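Local coordinates for major capsid protein (Faustovirus, PDB 5J7O), which probably builds the icosahedral capsid shell of this large double-stranded DNA virus, three copies of its double jelly-roll chain joining into one capsomer, at residues 473-478 and 517-522; 177-182 and 464-469; 447-452 and 592-597. All blocks are in the same frame, centred on the assembly; numbering follows the deposited sequence.

Contact 1 of 3, residues 473-478 and 517-522; sequences SVTNEP and VPVETE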
loop_
_atom_site.group_PDB
_atom_site.type_symbol
_atom_site.label_atom_id
_atom_site.label_comp_id
_atom_site.label_asym_id
_atom_site.label_seq_id
_atom_site.Cartn_x
_atom_site.Cartn_y
_atom_site.Cartn_z
ATOM N N SER B 473 -5.685 22.990 -4.417
ATOM C CA SER B 473 -6.843 23.451 -3.665
ATOM C C SER B 473 -7.690 22.241 -3.296
ATOM O O SER B 473 -8.099 21.475 -4.176
ATOM C CB SER B 473 -7.656 24.454 -4.478
ATOM O OG SER B 473 -8.750 24.950 -3.727
ATOM N N VAL B 474 -7.944 22.065 -2.003
ATOM C CA VAL B 474 -8.643 20.895 -1.489
ATOM C C VAL B 474 -10.011 21.325 -0.980
ATOM O O VAL B 474 -10.117 22.244 -0.159
ATOM C CB VAL B 474 -7.839 20.202 -0.376
ATOM C CG1 VAL B 474 -8.452 18.850 -0.045
ATOM C CG2 VAL B 474 -6.382 20.051 -0.788
ATOM N N THR B 475 -11.054 20.665 -1.474
ATOM C CA THR B 475 -12.401 20.802 -0.948
ATOM C C THR B 475 -12.800 19.513 -0.240
ATOM O O THR B 475 -12.204 18.453 -0.451
ATOM C CB THR B 475 -13.407 21.135 -2.057
ATOM O OG1 THR B 475 -13.131 20.336 -3.215
ATOM C CG2 THR B 475 -13.325 22.609 -2.425
ATOM N N ASN B 476 -13.816 19.615 0.610
ATOM C CA ASN B 476 -14.214 18.522 1.488
ATOM C C ASN B 476 -15.558 17.968 1.036
ATOM O O ASN B 476 -16.564 18.686 1.041
ATOM C CB ASN B 476 -14.277 18.994 2.939
ATOM C CG ASN B 476 -12.975 19.621 3.398
ATOM O OD1 ASN B 476 -11.974 18.929 3.586
ATOM N ND2 ASN B 476 -12.981 20.937 3.578
ATOM N N GLU B 477 -15.570 16.692 0.655
ATOM C CA GLU B 477 -16.774 16.033 0.170
ATOM C C GLU B 477 -17.245 15.001 1.181
ATOM O O GLU B 477 -16.532 14.017 1.434
ATOM C CB GLU B 477 -16.516 15.371 -1.182
ATOM C CG GLU B 477 -17.665 14.509 -1.678
ATOM C CD GLU B 477 -18.854 15.322 -2.156
ATOM O OE1 GLU B 477 -18.785 16.570 -2.135
ATOM O OE2 GLU B 477 -19.861 14.708 -2.559
ATOM N N PRO B 478 -18.423 15.174 1.777
ATOM C CA PRO B 478 -18.903 14.191 2.754
ATOM C C PRO B 478 -19.333 12.891 2.088
ATOM O O PRO B 478 -19.883 12.887 0.983
ATOM C CB PRO B 478 -20.097 14.895 3.414
ATOM C CG PRO B 478 -19.945 16.348 3.064
ATOM C CD PRO B 478 -19.283 16.366 1.724
ATOM N N VAL B 517 -13.754 13.221 2.192
ATOM C CA VAL B 517 -12.883 12.922 1.058
ATOM C C VAL B 517 -12.160 14.208 0.670
ATOM O O VAL B 517 -12.824 15.184 0.289
ATOM C CB VAL B 517 -13.672 12.360 -0.132
ATOM C CG1 VAL B 517 -12.752 12.158 -1.326
ATOM C CG2 VAL B 517 -14.344 11.052 0.248
ATOM N N PRO B 518 -10.830 14.261 0.759
ATOM C CA PRO B 518 -10.088 15.436 0.284
ATOM C C PRO B 518 -9.970 15.420 -1.233
ATOM O O PRO B 518 -9.225 14.620 -1.807
ATOM C CB PRO B 518 -8.723 15.284 0.971
ATOM C CG PRO B 518 -8.573 13.816 1.176
ATOM C CD PRO B 518 -9.956 13.276 1.421
ATOM N N VAL B 519 -10.714 16.307 -1.888
ATOM C CA VAL B 519 -10.750 16.389 -3.344
ATOM C C VAL B 519 -9.789 17.481 -3.788
ATOM O O VAL B 519 -9.924 18.642 -3.382
ATOM C CB VAL B 519 -12.173 16.663 -3.856
ATOM C CG1 VAL B 519 -12.180 16.750 -5.374
ATOM C CG2 VAL B 519 -13.124 15.579 -3.374
ATOM N N GLU B 520 -8.824 17.115 -4.628
ATOM C CA GLU B 520 -7.781 18.032 -5.064
ATOM C C GLU B 520 -8.161 18.680 -6.390
ATOM O O GLU B 520 -8.518 17.988 -7.348
ATOM C CB GLU B 520 -6.449 17.294 -5.205
ATOM C CG GLU B 520 -5.921 16.708 -3.909
ATOM C CD GLU B 520 -4.754 15.766 -4.131
ATOM O OE1 GLU B 520 -4.975 14.536 -4.150
ATOM O OE2 GLU B 520 -3.617 16.255 -4.298
ATOM N N THR B 521 -8.079 20.008 -6.438
ATOM C CA THR B 521 -8.273 20.779 -7.662
ATOM C C THR B 521 -6.921 21.357 -8.060
ATOM O O THR B 521 -6.376 22.213 -7.355
ATOM C CB THR B 521 -9.308 21.886 -7.464
ATOM O OG1 THR B 521 -10.552 21.313 -7.044
ATOM C CG2 THR B 521 -9.522 22.653 -8.763
ATOM N N GLU B 522 -6.380 20.882 -9.182
ATOM C CA GLU B 522 -5.053 21.305 -9.613
ATOM C C GLU B 522 -5.012 22.809 -9.850
ATOM O O GLU B 522 -5.949 23.396 -10.399
ATOM C CB GLU B 522 -4.645 20.561 -10.886
ATOM C CG GLU B 522 -4.424 19.066 -10.695
ATOM C CD GLU B 522 -4.083 18.351 -11.991
ATOM O OE1 GLU B 522 -3.460 18.976 -12.876
ATOM O OE2 GLU B 522 -4.443 17.162 -12.125
HETATM O O HOH W 1 -10.927 21.204 -4.491
#
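Thr475 and Val519 form the central hydrogen-bonded pair of an antiparallel ladder in which residues 473-477 run against 517-521. Six backbone bonds hold it, two for each of the pairs Ser473-Thr521, Thr475-Val519 and Glu477-Val517. The straightest, at 170°, runs from Val519 N to Thr475 O (3.0 Å). Between these pairs, Val519 O also receives the CA-H of Val474, with CA 3.2 Å from the oxygen.

The side chain of Thr475 can be followed outward. Its CB carries OG1 between the backbone N and the carbonyl carbon (chi1 42°), a torsion that turns the hydroxyl over the neighbouring strand, 3.8 Å from Val519 CB. OG1 ends on a water at 2.7 Å. The same water lies 2.6 Å from Thr521 OG1 and donates to Ser473 O, linking the end pair Ser473-Thr521 to Thr475 of the central pair. Further along this face, Val519 CG2 rests against Glu477 CB at 4.0 Å, while the bent chain of Glu477 takes its carboxylate to Ala270 N and Asn240 ND2 of the third subunit.

On the reverse face, which bears Val474, Asn476, Pro518 and Glu520, Val474 CG1 and Pro518 CB meet at 3.7 Å, the two side chains running alongside each other. Helix 464-467 packs on this face through Arg466. In the mixed sheet, strand 473-490 is outermost within the chain and strand 503-521 is next to it, followed inward by 364-375.

Contact 2 of 3, residues 177-182 and 464-469; sequences YCEYPG and QWRDWH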
loop_
_atom_site.group_PDB
_atom_site.type_symbol
_atom_site.label_atom_id
_atom_site.label_comp_id
_atom_site.label_asym_id
_atom_site.label_seq_id
_atom_site.Cartn_x
_atom_site.Cartn_y
_atom_site.Cartn_z
ATOM N N TYR B 177 -2.448 17.206 16.212
ATOM C CA TYR B 177 -1.305 17.791 15.529
ATOM C C TYR B 177 -1.590 17.923 14.039
ATOM O O TYR B 177 -2.366 17.156 13.461
ATOM C CB TYR B 177 -0.043 16.951 15.750
ATOM C CG TYR B 177 0.635 17.220 17.073
ATOM C CD1 TYR B 177 0.304 16.490 18.209
ATOM C CD2 TYR B 177 1.592 18.218 17.192
ATOM C CE1 TYR B 177 0.917 16.742 19.426
ATOM C CE2 TYR B 177 2.211 18.478 18.404
ATOM C CZ TYR B 177 1.869 17.737 19.516
ATOM O OH TYR B 177 2.483 17.996 20.720
ATOM N N CYS B 178 -0.962 18.917 13.420
ATOM C CA CYS B 178 -1.021 19.020 11.973
ATOM C C CYS B 178 -0.335 17.810 11.343
ATOM O O CYS B 178 0.449 17.105 11.983
ATOM C CB CYS B 178 -0.362 20.310 11.502
ATOM S SG CYS B 178 1.434 20.335 11.679
ATOM N N GLU B 179 -0.672 17.546 10.084
ATOM C CA GLU B 179 -0.037 16.440 9.382
ATOM C C GLU B 179 1.438 16.744 9.164
ATOM O O GLU B 179 1.818 17.877 8.852
ATOM C CB GLU B 179 -0.734 16.172 8.051
ATOM C CG GLU B 179 -2.063 15.453 8.203
ATOM C CD GLU B 179 -2.591 14.917 6.891
ATOM O OE1 GLU B 179 -2.333 15.546 5.844
ATOM O OE2 GLU B 179 -3.257 13.860 6.906
ATOM N N TYR B 180 2.265 15.722 9.358
ATOM C CA TYR B 180 3.715 15.838 9.273
ATOM C C TYR B 180 4.246 16.964 10.165
ATOM O O TYR B 180 4.864 17.915 9.676
ATOM C CB TYR B 180 4.150 16.033 7.828
ATOM C CG TYR B 180 3.646 14.920 6.940
ATOM C CD1 TYR B 180 4.256 13.675 6.953
ATOM C CD2 TYR B 180 2.544 15.102 6.114
ATOM C CE1 TYR B 180 3.799 12.646 6.157
ATOM C CE2 TYR B 180 2.078 14.076 5.314
ATOM C CZ TYR B 180 2.711 12.850 5.339
ATOM O OH TYR B 180 2.257 11.823 4.547
ATOM N N PRO B 181 4.028 16.879 11.484
ATOM C CA PRO B 181 4.462 17.978 12.362
ATOM C C PRO B 181 5.960 18.201 12.335
ATOM O O PRO B 181 6.414 19.346 12.432
ATOM C CB PRO B 181 3.980 17.533 13.753
ATOM C CG PRO B 181 3.036 16.387 13.516
ATOM C CD PRO B 181 3.477 15.747 12.245
ATOM N N GLY B 182 6.743 17.131 12.196
ATOM C CA GLY B 182 8.184 17.292 12.156
ATOM C C GLY B 182 8.654 18.058 10.939
ATOM O O GLY B 182 9.733 18.652 10.951
ATOM N N GLN B 464 -6.480 23.685 7.823
ATOM C CA GLN B 464 -5.079 24.049 7.638
ATOM C C GLN B 464 -4.148 22.991 8.211
ATOM O O GLN B 464 -3.054 22.771 7.677
ATOM C CB GLN B 464 -4.787 25.402 8.288
ATOM C CG GLN B 464 -3.363 25.888 8.051
ATOM C CD GLN B 464 -2.842 26.772 9.165
ATOM O OE1 GLN B 464 -1.731 27.296 9.087
ATOM N NE2 GLN B 464 -3.640 26.938 10.212
ATOM N N TRP B 465 -4.563 22.327 9.295
ATOM C CA TRP B 465 -3.776 21.240 9.866
ATOM C C TRP B 465 -3.455 20.161 8.837
ATOM O O TRP B 465 -2.462 19.440 8.992
ATOM C CB TRP B 465 -4.521 20.621 11.050
ATOM C CG TRP B 465 -5.784 19.919 10.655
ATOM C CD1 TRP B 465 -7.026 20.470 10.536
ATOM C CD2 TRP B 465 -5.929 18.531 10.327
ATOM N NE1 TRP B 465 -7.936 19.513 10.156
ATOM C CE2 TRP B 465 -7.286 18.314 10.020
ATOM C CE3 TRP B 465 -5.041 17.452 10.263
ATOM C CZ2 TRP B 465 -7.778 17.062 9.653
ATOM C CZ3 TRP B 465 -5.531 16.213 9.900
ATOM C CH2 TRP B 465 -6.886 16.028 9.600
ATOM N N ARG B 466 -4.276 20.034 7.798
ATOM C CA ARG B 466 -4.107 19.039 6.744
ATOM C C ARG B 466 -3.648 19.630 5.419
ATOM O O ARG B 466 -2.812 19.032 4.738
ATOM C CB ARG B 466 -5.427 18.290 6.527
ATOM C CG ARG B 466 -5.381 17.192 5.484
ATOM C CD ARG B 466 -6.786 16.836 5.033
ATOM N NE ARG B 466 -7.388 17.912 4.250
ATOM C CZ ARG B 466 -8.677 17.982 3.936
ATOM N NH1 ARG B 466 -9.515 17.040 4.347
ATOM N NH2 ARG B 466 -9.132 18.998 3.216
ATOM N N ASP B 467 -4.163 20.801 5.043
ATOM C CA ASP B 467 -3.914 21.363 3.722
ATOM C C ASP B 467 -2.571 22.072 3.597
ATOM O O ASP B 467 -2.198 22.445 2.480
ATOM C CB ASP B 467 -5.022 22.353 3.348
ATOM C CG ASP B 467 -6.375 21.690 3.197
ATOM O OD1 ASP B 467 -6.421 20.448 3.067
ATOM O OD2 ASP B 467 -7.394 22.413 3.198
ATOM N N TRP B 468 -1.834 22.262 4.695
ATOM C CA TRP B 468 -0.661 23.131 4.645
ATOM C C TRP B 468 0.421 22.585 3.717
ATOM O O TRP B 468 1.137 23.365 3.078
ATOM C CB TRP B 468 -0.101 23.348 6.052
ATOM C CG TRP B 468 0.678 22.192 6.590
ATOM C CD1 TRP B 468 0.196 21.144 7.317
ATOM C CD2 TRP B 468 2.085 21.969 6.449
ATOM N NE1 TRP B 468 1.215 20.280 7.636
ATOM C CE2 TRP B 468 2.385 20.763 7.113
ATOM C CE3 TRP B 468 3.119 22.670 5.823
ATOM C CZ2 TRP B 468 3.676 20.244 7.169
ATOM C CZ3 TRP B 468 4.400 22.154 5.880
ATOM C CH2 TRP B 468 4.667 20.953 6.549
ATOM N N HIS B 469 0.557 21.263 3.620
ATOM C CA HIS B 469 1.564 20.673 2.749
ATOM C C HIS B 469 1.026 20.313 1.368
ATOM O O HIS B 469 1.815 19.949 0.489
ATOM C CB HIS B 469 2.175 19.428 3.408
ATOM C CG HIS B 469 1.193 18.329 3.663
ATOM N ND1 HIS B 469 0.883 17.373 2.719
ATOM C CD2 HIS B 469 0.453 18.031 4.757
ATOM C CE1 HIS B 469 -0.006 16.534 3.221
ATOM N NE2 HIS B 469 -0.284 16.911 4.455
#
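Trp465, at the start of the short helix 464-467, meets Cys178 and Glu179 where the segment leading into helix 181-185 passes it; near the centre of the chain, the contact probably joins the N-terminal and C-terminal parts of a double jelly-roll. Trp465 O accepts from Glu179 N at 2.8 Å, and the indole carbon CZ3 lies 3.9 Å from Glu179 CG, the carboxylate and ring planes almost perpendicular. Arg466 follows, with CG 3.5 Å from Glu179 OE1, but its guanidinium turns to the next residue, Asp467, NE and NH2 both binding OD1 side-on in a salt bridge, and NH2 also reaches Asn476. Trp468 has CG between its backbone N and carbonyl carbon (chi1 77°), which brings the indole N-H to Glu179 O, at 2.8 Å from NE1 and in the planes of both the ring and the carbonyl. Cys178 SG approaches the same indole obliquely, 4.0 Å from NE1. Glu179 thus engages residues 465-469 through its backbone N-H, its carbonyl and its carboxylate. His469 closes the walk. One face of its imidazole receives the edge of Tyr180 in a T-shaped stack, planes at 89°, while its NE2-H points to the anti side of Glu179 OE1 at 2.8 Å, with the oxygen close to the ring plane and the nitrogen 24° out of the carboxylate plane.

Contact 3 of 3, residues 447-452 and 592-597; sequences IYLGLR and FYIEYT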
loop_
_atom_site.group_PDB
_atom_site.type_symbol
_atom_site.label_atom_id
_atom_site.label_comp_id
_atom_site.label_asym_id
_atom_site.label_seq_id
_atom_site.Cartn_x
_atom_site.Cartn_y
_atom_site.Cartn_z
ATOM N N ILE B 447 14.249 20.976 -10.302
ATOM C CA ILE B 447 13.480 21.977 -9.568
ATOM C C ILE B 447 12.154 21.365 -9.134
ATOM O O ILE B 447 11.408 20.839 -9.966
ATOM C CB ILE B 447 13.225 23.241 -10.417
ATOM C CG1 ILE B 447 14.543 23.883 -10.853
ATOM C CG2 ILE B 447 12.369 24.239 -9.650
ATOM C CD1 ILE B 447 14.371 25.088 -11.756
ATOM N N TYR B 448 11.859 21.438 -7.837
ATOM C CA TYR B 448 10.529 21.106 -7.343
ATOM C C TYR B 448 9.618 22.316 -7.520
ATOM O O TYR B 448 9.996 23.439 -7.175
ATOM C CB TYR B 448 10.578 20.695 -5.871
ATOM C CG TYR B 448 11.588 19.621 -5.529
ATOM C CD1 TYR B 448 12.791 19.947 -4.915
ATOM C CD2 TYR B 448 11.333 18.282 -5.797
ATOM C CE1 TYR B 448 13.716 18.973 -4.589
ATOM C CE2 TYR B 448 12.254 17.299 -5.475
ATOM C CZ TYR B 448 13.444 17.651 -4.870
ATOM O OH TYR B 448 14.364 16.681 -4.546
ATOM N N LEU B 449 8.420 22.092 -8.058
ATOM C CA LEU B 449 7.517 23.183 -8.398
ATOM C C LEU B 449 6.129 22.936 -7.823
ATOM O O LEU B 449 5.671 21.794 -7.720
ATOM C CB LEU B 449 7.419 23.373 -9.920
ATOM C CG LEU B 449 6.581 24.560 -10.404
ATOM C CD1 LEU B 449 7.186 25.875 -9.932
ATOM C CD2 LEU B 449 6.427 24.546 -11.917
ATOM N N GLY B 450 5.467 24.028 -7.453
ATOM C CA GLY B 450 4.097 23.966 -6.982
ATOM C C GLY B 450 3.491 25.350 -6.927
ATOM O O GLY B 450 4.198 26.358 -6.838
ATOM N N LEU B 451 2.159 25.382 -6.991
ATOM C CA LEU B 451 1.378 26.616 -6.884
ATOM C C LEU B 451 0.371 26.394 -5.760
ATOM O O LEU B 451 -0.751 25.939 -5.995
ATOM C CB LEU B 451 0.699 26.963 -8.209
ATOM C CG LEU B 451 -0.004 28.319 -8.308
ATOM C CD1 LEU B 451 0.965 29.458 -8.036
ATOM C CD2 LEU B 451 -0.658 28.489 -9.670
ATOM N N ARG B 452 0.782 26.714 -4.534
ATOM C CA ARG B 452 0.007 26.372 -3.350
ATOM C C ARG B 452 -0.964 27.496 -3.011
ATOM O O ARG B 452 -0.529 28.644 -2.847
ATOM C CB ARG B 452 0.930 26.113 -2.172
ATOM C CG ARG B 452 0.216 25.981 -0.840
ATOM C CD ARG B 452 1.025 26.627 0.270
ATOM N NE ARG B 452 1.813 25.664 1.030
ATOM C CZ ARG B 452 2.735 26.001 1.924
ATOM N NH1 ARG B 452 2.993 27.280 2.160
ATOM N NH2 ARG B 452 3.402 25.062 2.578
ATOM N N PHE B 592 16.349 33.023 -15.903
ATOM C CA PHE B 592 15.600 31.773 -15.891
ATOM C C PHE B 592 14.135 32.063 -15.603
ATOM O O PHE B 592 13.819 32.795 -14.659
ATOM C CB PHE B 592 16.181 30.828 -14.836
ATOM C CG PHE B 592 15.731 29.405 -14.967
ATOM C CD1 PHE B 592 14.536 28.986 -14.408
ATOM C CD2 PHE B 592 16.519 28.478 -15.626
ATOM C CE1 PHE B 592 14.128 27.671 -14.520
ATOM C CE2 PHE B 592 16.118 27.163 -15.741
ATOM C CZ PHE B 592 14.923 26.758 -15.184
ATOM N N TYR B 593 13.240 31.478 -16.400
ATOM C CA TYR B 593 11.811 31.739 -16.281
ATOM C C TYR B 593 11.032 30.434 -16.222
ATOM O O TYR B 593 11.269 29.525 -17.023
ATOM C CB TYR B 593 11.303 32.590 -17.449
ATOM C CG TYR B 593 11.725 34.037 -17.371
ATOM C CD1 TYR B 593 12.956 34.445 -17.862
ATOM C CD2 TYR B 593 10.892 34.994 -16.806
ATOM C CE1 TYR B 593 13.349 35.767 -17.793
ATOM C CE2 TYR B 593 11.276 36.318 -16.732
ATOM C CZ TYR B 593 12.505 36.699 -17.227
ATOM O OH TYR B 593 12.892 38.017 -17.156
ATOM N N ILE B 594 10.104 30.354 -15.271
ATOM C CA ILE B 594 9.112 29.289 -15.203
ATOM C C ILE B 594 7.759 29.918 -15.501
ATOM O O ILE B 594 7.308 30.812 -14.773
ATOM C CB ILE B 594 9.107 28.593 -13.833
ATOM C CG1 ILE B 594 10.443 27.891 -13.581
ATOM C CG2 ILE B 594 7.954 27.605 -13.742
ATOM C CD1 ILE B 594 10.533 27.225 -12.225
ATOM N N GLU B 595 7.117 29.463 -16.571
ATOM C CA GLU B 595 5.847 30.015 -17.024
ATOM C C GLU B 595 4.735 29.015 -16.748
ATOM O O GLU B 595 4.888 27.820 -17.020
ATOM C CB GLU B 595 5.903 30.354 -18.513
ATOM C CG GLU B 595 7.091 31.217 -18.893
ATOM C CD GLU B 595 7.148 31.508 -20.376
ATOM O OE1 GLU B 595 8.162 32.078 -20.832
ATOM O OE2 GLU B 595 6.179 31.168 -21.088
ATOM N N TYR B 596 3.620 29.505 -16.212
ATOM C CA TYR B 596 2.498 28.658 -15.846
ATOM C C TYR B 596 1.204 29.244 -16.393
ATOM O O TYR B 596 1.101 30.443 -16.662
ATOM C CB TYR B 596 2.380 28.503 -14.322
ATOM C CG TYR B 596 1.849 29.741 -13.628
ATOM C CD1 TYR B 596 0.484 29.914 -13.413
ATOM C CD2 TYR B 596 2.710 30.738 -13.191
ATOM C CE1 TYR B 596 -0.004 31.043 -12.791
ATOM C CE2 TYR B 596 2.229 31.870 -12.561
ATOM C CZ TYR B 596 0.872 32.017 -12.365
ATOM O OH TYR B 596 0.387 33.143 -11.740
ATOM N N THR B 597 0.211 28.373 -16.540
ATOM C CA THR B 597 -1.173 28.773 -16.746
ATOM C C THR B 597 -2.028 28.048 -15.719
ATOM O O THR B 597 -1.768 26.885 -15.395
ATOM C CB THR B 597 -1.662 28.462 -18.166
ATOM O OG1 THR B 597 -1.271 27.133 -18.531
ATOM C CG2 THR B 597 -1.080 29.454 -19.159
#
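Ile447 swings CG1 opposite its carbonyl carbon (chi1 -59°) and extends CD1 from there, while Phe592 carries its ring opposite its backbone N (chi1 -165°); these torsions bring the Ile447 methyl obliquely to the ring of Phe592, the two side chains reaching in from opposite directions. The arrangement is a beta sandwich, part of a jelly roll in this double jelly-roll capsid protein. Strand 444-453 belongs to one four-stranded antiparallel sheet and strand 592-597 to the other, and the segment axes pass 10.1 Å apart at 40°. No hydrogen bond joins the two segments: alternate residues, Ile447, Leu449 and Leu451 from one side and Phe592, Ile594 and Tyr596 from the other, point inward and fill the gap with hydrocarbon.

Ile447 CD1 reaches the Phe592 ring at CE1, 3.8 Å away, and its other branch, CG2, lies 4.3 Å from Ile594 CD1. In the middle, Leu449 and Ile594 pass alongside each other, each reaching toward the other's strand, their touching branches being Leu449 CD2 and Ile594 CG2 at 3.9 Å. All six residues are buried. Around them, strand 607-620 lines the layer beside Ile447 and Leu451, and strand 526-531 lines it beside Leu449 and Phe592.

At the far end Tyr596 crosses Leu451 at about a right angle. Its hydroxyl is bonded to Asn430 O, which holds the polar tip while CE1 and CD1 of the ring lie nearest the leucine. Leu451 CD2 touches that ring obliquely, 4.1 Å from Tyr596 CE1.

Contacts 1 and 2 adjoin, their centres 16 Å apart, helix 464-467 and strand 473-490 being consecutive elements of the chain. Arg466 NH2 lies 2.9 Å from Asn476 OD1, a probable hydrogen bond, and Val474 CB packs 3.7 Å from Asp467 OD1, so the Arg466-Asp467 pair of contact 2 sits against the ladder of contact 1. Contact 3 stands farther off, its centre about 22 Å from that of contact 1 and about 23 Å from that of contact 2. It approaches contact 2 where Arg452 NH2 comes within 2.9 Å of Trp468 O. Along the chain, contact 1 is nested inside the loop that contact 3 closes, whereas contacts 2 and 3 interleave.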